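Local coordinates for thiamin pyrophosphokinase family protein (Enterococcus faecalis, PDB 3MEL), which probably transfers a diphosphate group from ATP to thiamine, making thiamine diphosphate, as a magnesium-dependent thiamin pyrophosphokinase, at residues L5-G10 with L34-A39; D24-I29 with P42-V47. All blocks are in the same frame, centred on the assembly; numbering follows the deposited sequence.

Contact 1: L5-G10 with L34-A39; sequences LLVAGG and LHLLEA
The imidazole ring of His35 is the flat group that meets the glycine loop, and it does so with its ND1-CE1 side. Gly9 O lies at the ring edge, in plane, 3.2 Å from His35 CE1. Gly10 O approaches the same part of the ring obliquely, 3.0 Å from CE1 of His35. Although Gly10 O is equally near ND1, the angle is poor and no hydrogen bond forms there. His35 CG sits anti to the carbonyl carbon (chi1 -64°), which swings the ring off the helix toward residues 8-10, where the chain has left strand 3-7.

Farther back, on the strand itself, the contact is purely apolar. Val7 sends a single methyl, CG2, to the branched end of Leu36, reaching Leu36 CG at 3.7 Å and lying nearly as close to both of its methyls; the two side chains cross obliquely. Val7 CG1 takes the position anti to the backbone N (chi1 -172°), and CG2, beside that N, is left facing the helix. Trp15 also packs on Val7, while Leu41 and Phe26 pack on Leu36.

Helix 32-37 is thus laid against the end of strand 3-7 without any hydrogen bond between the two segments. Apolar packing of Val7 on Leu36 makes up the buried part, and at the loop an imidazole is set beside two carbonyls, where the short distances do not establish an attraction at this resolution.

Contact 2: D24-I29 with P42-V47; sequences DYFVGI and PLQLAV
Phe26 O takes two backbone donors at once, Gln44 N at 2.9 Å and Leu45 N at 3.2 Å, where residues 42-47 turn into their strand. Gly28 then bonds through both its N and its O: its N reaches Leu45 O at 2.7 Å, and its O receives Val47 N at 3.0 Å.

Around this backbone seam, Pro42 covers one face of the Phe26 ring, its CD 3.8 Å from the ring centroid and only 11° off the normal, a CH-pi contact. On the sheet face carrying Val27 and Leu45, the two side chains lie side by side, CG1 of Val27 3.9 Å from CD2 of Leu45. Leu45 CD2 also meets the edge of the Tyr25 ring, which chi1 of -164° carries across to it. On the opposite face, Leu43 CD1 comes within 3.6 Å of Gly28 N, lying against the backbone of Gly28, which has no side chain there.

Farther out, Leu36 and Leu37 of helix 32-37 back Leu43, while Phe91 meets the Tyr25 ring and Ala83 of helix 79-90 touches Val47. Two neighbouring parallel strands joined through helix 32-37 make a beta-alpha-beta unit of the catalytic domain.

How the contacts relate
Strand 26-29 is the middle member of the set: contact 2 binds it to strand 45-48 on one side, and strand 3-7 of contact 1 pairs with it on the other. Probable hydrogen bonds run from Val7 N to Val27 O and from Val27 N to Leu5 O, both 2.8 Å. Helix 32-37 reaches both contacts, with Leu36 CD1 3.3 Å from Pro42 O. The centres of contact 1 and contact 2 are about 8 Å apart. Both reach the ligand site: the side chains of Ile29 and Ala8 lie about 4 and 5 Å from bound thiamine diphosphate, close to Thr80, and Asp30, which follows strand 26-29, binds magnesium.

Contact 1: L5-G10 with L34-A39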
loop_
_atom_site.group_PDB
_atom_site.type_symbol
_atom_site.label_atom_id
_atom_site.label_comp_id
_atom_site.label_asym_id
_atom_site.label_seq_id
_atom_site.Cartn_x
_atom_site.Cartn_y
_atom_site.Cartn_z
ATOM N N LEU A 5 4.208 -21.192 -4.619
ATOM C CA LEU A 5 3.195 -20.421 -3.898
ATOM C C LEU A 5 3.567 -20.179 -2.434
ATOM O O LEU A 5 3.803 -21.133 -1.709
ATOM C CB LEU A 5 1.859 -21.148 -3.936
ATOM C CG LEU A 5 0.755 -20.430 -3.173
ATOM C CD1 LEU A 5 0.290 -19.224 -3.962
ATOM C CD2 LEU A 5 -0.403 -21.349 -2.913
ATOM N N LEU A 6 3.600 -18.915 -1.999
ATOM C CA LEU A 6 3.966 -18.575 -0.610
ATOM C C LEU A 6 2.782 -18.013 0.179
ATOM O O LEU A 6 2.010 -17.243 -0.355
ATOM C CB LEU A 6 5.141 -17.594 -0.579
ATOM C CG LEU A 6 6.410 -18.020 -1.321
ATOM C CD1 LEU A 6 6.209 -17.821 -2.817
ATOM C CD2 LEU A 6 7.632 -17.264 -0.847
ATOM N N VAL A 7 2.636 -18.397 1.444
ATOM C CA VAL A 7 1.454 -18.009 2.220
ATOM C C VAL A 7 1.778 -17.302 3.552
ATOM O O VAL A 7 2.178 -17.926 4.529
ATOM C CB VAL A 7 0.545 -19.227 2.480
ATOM C CG1 VAL A 7 -0.759 -18.797 3.094
ATOM C CG2 VAL A 7 0.304 -19.999 1.180
ATOM N N ALA A 8 1.621 -15.983 3.572
ATOM C CA ALA A 8 1.723 -15.213 4.799
ATOM C C ALA A 8 0.488 -15.454 5.660
ATOM O O ALA A 8 -0.379 -16.254 5.309
ATOM C CB ALA A 8 1.867 -13.754 4.490
ATOM N N GLY A 9 0.413 -14.749 6.783
ATOM C CA GLY A 9 -0.557 -15.064 7.815
ATOM C C GLY A 9 -1.882 -14.355 7.673
ATOM O O GLY A 9 -2.712 -14.375 8.580
ATOM N N GLY A 10 -2.084 -13.734 6.521
ATOM C CA GLY A 10 -3.297 -12.987 6.275
ATOM C C GLY A 10 -4.503 -13.876 6.437
ATOM O O GLY A 10 -4.377 -15.094 6.449
ATOM N N LEU A 34 -0.323 -22.708 8.967
ATOM C CA LEU A 34 -1.577 -23.317 9.410
ATOM C C LEU A 34 -2.695 -23.127 8.386
ATOM O O LEU A 34 -3.502 -24.037 8.151
ATOM C CB LEU A 34 -2.009 -22.742 10.755
ATOM C CG LEU A 34 -0.946 -22.858 11.849
ATOM C CD1 LEU A 34 -1.147 -21.819 12.961
ATOM C CD2 LEU A 34 -0.871 -24.294 12.396
ATOM N N HIS A 35 -2.737 -21.943 7.775
ATOM C CA HIS A 35 -3.751 -21.634 6.771
ATOM C C HIS A 35 -3.726 -22.593 5.573
ATOM O O HIS A 35 -4.775 -22.970 5.044
ATOM C CB HIS A 35 -3.636 -20.174 6.337
ATOM C CG HIS A 35 -3.921 -19.207 7.446
ATOM N ND1 HIS A 35 -3.611 -17.864 7.371
ATOM C CD2 HIS A 35 -4.481 -19.395 8.663
ATOM C CE1 HIS A 35 -3.972 -17.267 8.494
ATOM N NE2 HIS A 35 -4.499 -18.175 9.297
ATOM N N LEU A 36 -2.526 -22.979 5.158
ATOM C CA LEU A 36 -2.351 -23.986 4.132
ATOM C C LEU A 36 -2.936 -25.343 4.547
ATOM O O LEU A 36 -3.642 -25.980 3.766
ATOM C CB LEU A 36 -0.867 -24.146 3.821
ATOM C CG LEU A 36 -0.268 -23.370 2.657
ATOM C CD1 LEU A 36 1.211 -23.647 2.567
ATOM C CD2 LEU A 36 -0.959 -23.723 1.351
ATOM N N LEU A 37 -2.624 -25.792 5.762
ATOM C CA LEU A 37 -3.036 -27.126 6.201
ATOM C C LEU A 37 -4.526 -27.174 6.490
ATOM O O LEU A 37 -5.168 -28.186 6.252
ATOM C CB LEU A 37 -2.253 -27.581 7.438
ATOM C CG LEU A 37 -0.722 -27.573 7.369
ATOM C CD1 LEU A 37 -0.060 -27.893 8.728
ATOM C CD2 LEU A 37 -0.250 -28.524 6.286
ATOM N N GLU A 38 -5.081 -26.088 7.014
ATOM C CA GLU A 38 -6.503 -26.087 7.321
ATOM C C GLU A 38 -7.300 -25.926 6.018
ATOM O O GLU A 38 -8.528 -25.949 6.011
ATOM C CB GLU A 38 -6.851 -25.013 8.359
ATOM C CG GLU A 38 -6.859 -23.600 7.810
ATOM C CD GLU A 38 -6.942 -22.532 8.902
ATOM O OE1 GLU A 38 -6.784 -22.902 10.094
ATOM O OE2 GLU A 38 -7.155 -21.330 8.566
ATOM N N ALA A 39 -6.582 -25.777 4.912
ATOM C CA ALA A 39 -7.206 -25.685 3.598
ATOM C C ALA A 39 -6.822 -26.912 2.798
ATOM O O ALA A 39 -6.882 -26.919 1.572
ATOM C CB ALA A 39 -6.765 -24.424 2.875
#

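Contact 2: D24-I29 with P42-V47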
loop_
_atom_site.group_PDB
_atom_site.type_symbol
_atom_site.label_atom_id
_atom_site.label_comp_id
_atom_site.label_asym_id
_atom_site.label_seq_id
_atom_site.Cartn_x
_atom_site.Cartn_y
_atom_site.Cartn_z
ATOM N N ASP A 24 4.159 -26.017 -7.933
ATOM C CA ASP A 24 5.043 -27.168 -7.800
ATOM C C ASP A 24 5.700 -27.225 -6.422
ATOM O O ASP A 24 6.530 -28.095 -6.171
ATOM C CB ASP A 24 6.162 -27.087 -8.834
ATOM C CG ASP A 24 5.648 -27.001 -10.240
ATOM O OD1 ASP A 24 4.860 -27.878 -10.649
ATOM O OD2 ASP A 24 6.039 -26.052 -10.945
ATOM N N TYR A 25 5.339 -26.299 -5.540
ATOM C CA TYR A 25 6.008 -26.156 -4.259
ATOM C C TYR A 25 5.188 -25.191 -3.415
ATOM O O TYR A 25 4.860 -24.100 -3.869
ATOM C CB TYR A 25 7.417 -25.600 -4.481
ATOM C CG TYR A 25 8.371 -25.753 -3.313
ATOM C CD1 TYR A 25 8.779 -27.015 -2.886
ATOM C CD2 TYR A 25 8.890 -24.634 -2.645
ATOM C CE1 TYR A 25 9.655 -27.162 -1.820
ATOM C CE2 TYR A 25 9.777 -24.776 -1.586
ATOM C CZ TYR A 25 10.151 -26.042 -1.183
ATOM O OH TYR A 25 11.022 -26.207 -0.133
ATOM N N PHE A 26 4.853 -25.589 -2.192
ATOM C CA PHE A 26 4.039 -24.749 -1.325
ATOM C C PHE A 26 4.815 -24.312 -0.092
ATOM O O PHE A 26 5.391 -25.138 0.616
ATOM C CB PHE A 26 2.756 -25.471 -0.916
ATOM C CG PHE A 26 1.812 -25.729 -2.055
ATOM C CD1 PHE A 26 0.545 -25.183 -2.064
ATOM C CD2 PHE A 26 2.188 -26.535 -3.124
ATOM C CE1 PHE A 26 -0.341 -25.435 -3.105
ATOM C CE2 PHE A 26 1.313 -26.788 -4.166
ATOM C CZ PHE A 26 0.047 -26.226 -4.156
ATOM N N VAL A 27 4.807 -23.003 0.161
ATOM C CA VAL A 27 5.614 -22.386 1.209
ATOM C C VAL A 27 4.734 -21.671 2.224
ATOM O O VAL A 27 3.974 -20.789 1.873
ATOM C CB VAL A 27 6.610 -21.382 0.614
ATOM C CG1 VAL A 27 7.548 -20.847 1.695
ATOM C CG2 VAL A 27 7.414 -22.032 -0.475
ATOM N N GLY A 28 4.839 -22.069 3.486
ATOM C CA GLY A 28 4.105 -21.425 4.551
ATOM C C GLY A 28 5.003 -20.398 5.207
ATOM O O GLY A 28 6.209 -20.600 5.339
ATOM N N ILE A 29 4.421 -19.279 5.606
ATOM C CA ILE A 29 5.161 -18.258 6.326
ATOM C C ILE A 29 4.474 -18.028 7.660
ATOM O O ILE A 29 3.335 -17.567 7.702
ATOM C CB ILE A 29 5.207 -16.954 5.532
ATOM C CG1 ILE A 29 5.796 -17.210 4.137
ATOM C CG2 ILE A 29 6.005 -15.929 6.276
ATOM C CD1 ILE A 29 5.785 -16.007 3.221
ATOM N N PRO A 42 -0.841 -28.641 0.463
ATOM C CA PRO A 42 0.482 -29.081 0.943
ATOM C C PRO A 42 1.264 -27.994 1.706
ATOM O O PRO A 42 0.960 -26.800 1.636
ATOM C CB PRO A 42 1.227 -29.475 -0.349
ATOM C CG PRO A 42 0.183 -29.590 -1.394
ATOM C CD PRO A 42 -0.900 -28.620 -1.006
ATOM N N LEU A 43 2.264 -28.437 2.456
ATOM C CA LEU A 43 3.181 -27.542 3.150
ATOM C C LEU A 43 4.511 -28.201 2.989
ATOM O O LEU A 43 4.752 -29.234 3.579
ATOM C CB LEU A 43 2.837 -27.438 4.637
ATOM C CG LEU A 43 3.808 -26.673 5.531
ATOM C CD1 LEU A 43 3.941 -25.223 5.078
ATOM C CD2 LEU A 43 3.372 -26.753 6.990
ATOM N N GLN A 44 5.367 -27.635 2.161
ATOM C CA GLN A 44 6.637 -28.274 1.894
ATOM C C GLN A 44 7.812 -27.485 2.466
ATOM O O GLN A 44 8.915 -28.029 2.624
ATOM C CB GLN A 44 6.803 -28.507 0.396
ATOM C CG GLN A 44 5.765 -29.447 -0.171
ATOM C CD GLN A 44 5.642 -29.315 -1.655
ATOM O OE1 GLN A 44 6.242 -30.060 -2.410
ATOM N NE2 GLN A 44 4.887 -28.334 -2.084
ATOM N N LEU A 45 7.569 -26.209 2.763
ATOM C CA LEU A 45 8.581 -25.333 3.361
ATOM C C LEU A 45 7.920 -24.405 4.379
ATOM O O LEU A 45 7.016 -23.652 4.025
ATOM C CB LEU A 45 9.308 -24.531 2.279
ATOM C CG LEU A 45 10.436 -23.573 2.674
ATOM C CD1 LEU A 45 11.589 -24.313 3.333
ATOM C CD2 LEU A 45 10.925 -22.781 1.456
ATOM N N ALA A 46 8.338 -24.494 5.645
ATOM C CA ALA A 46 7.788 -23.627 6.700
ATOM C C ALA A 46 8.827 -22.606 7.194
ATOM O O ALA A 46 9.928 -22.982 7.595
ATOM C CB ALA A 46 7.253 -24.451 7.837
ATOM N N VAL A 47 8.485 -21.318 7.135
ATOM C CA VAL A 47 9.450 -20.257 7.436
ATOM C C VAL A 47 8.934 -19.177 8.392
ATOM O O VAL A 47 7.776 -18.761 8.338
ATOM C CB VAL A 47 9.944 -19.557 6.154
ATOM C CG1 VAL A 47 11.331 -18.985 6.382
ATOM C CG2 VAL A 47 9.980 -20.523 5.015
#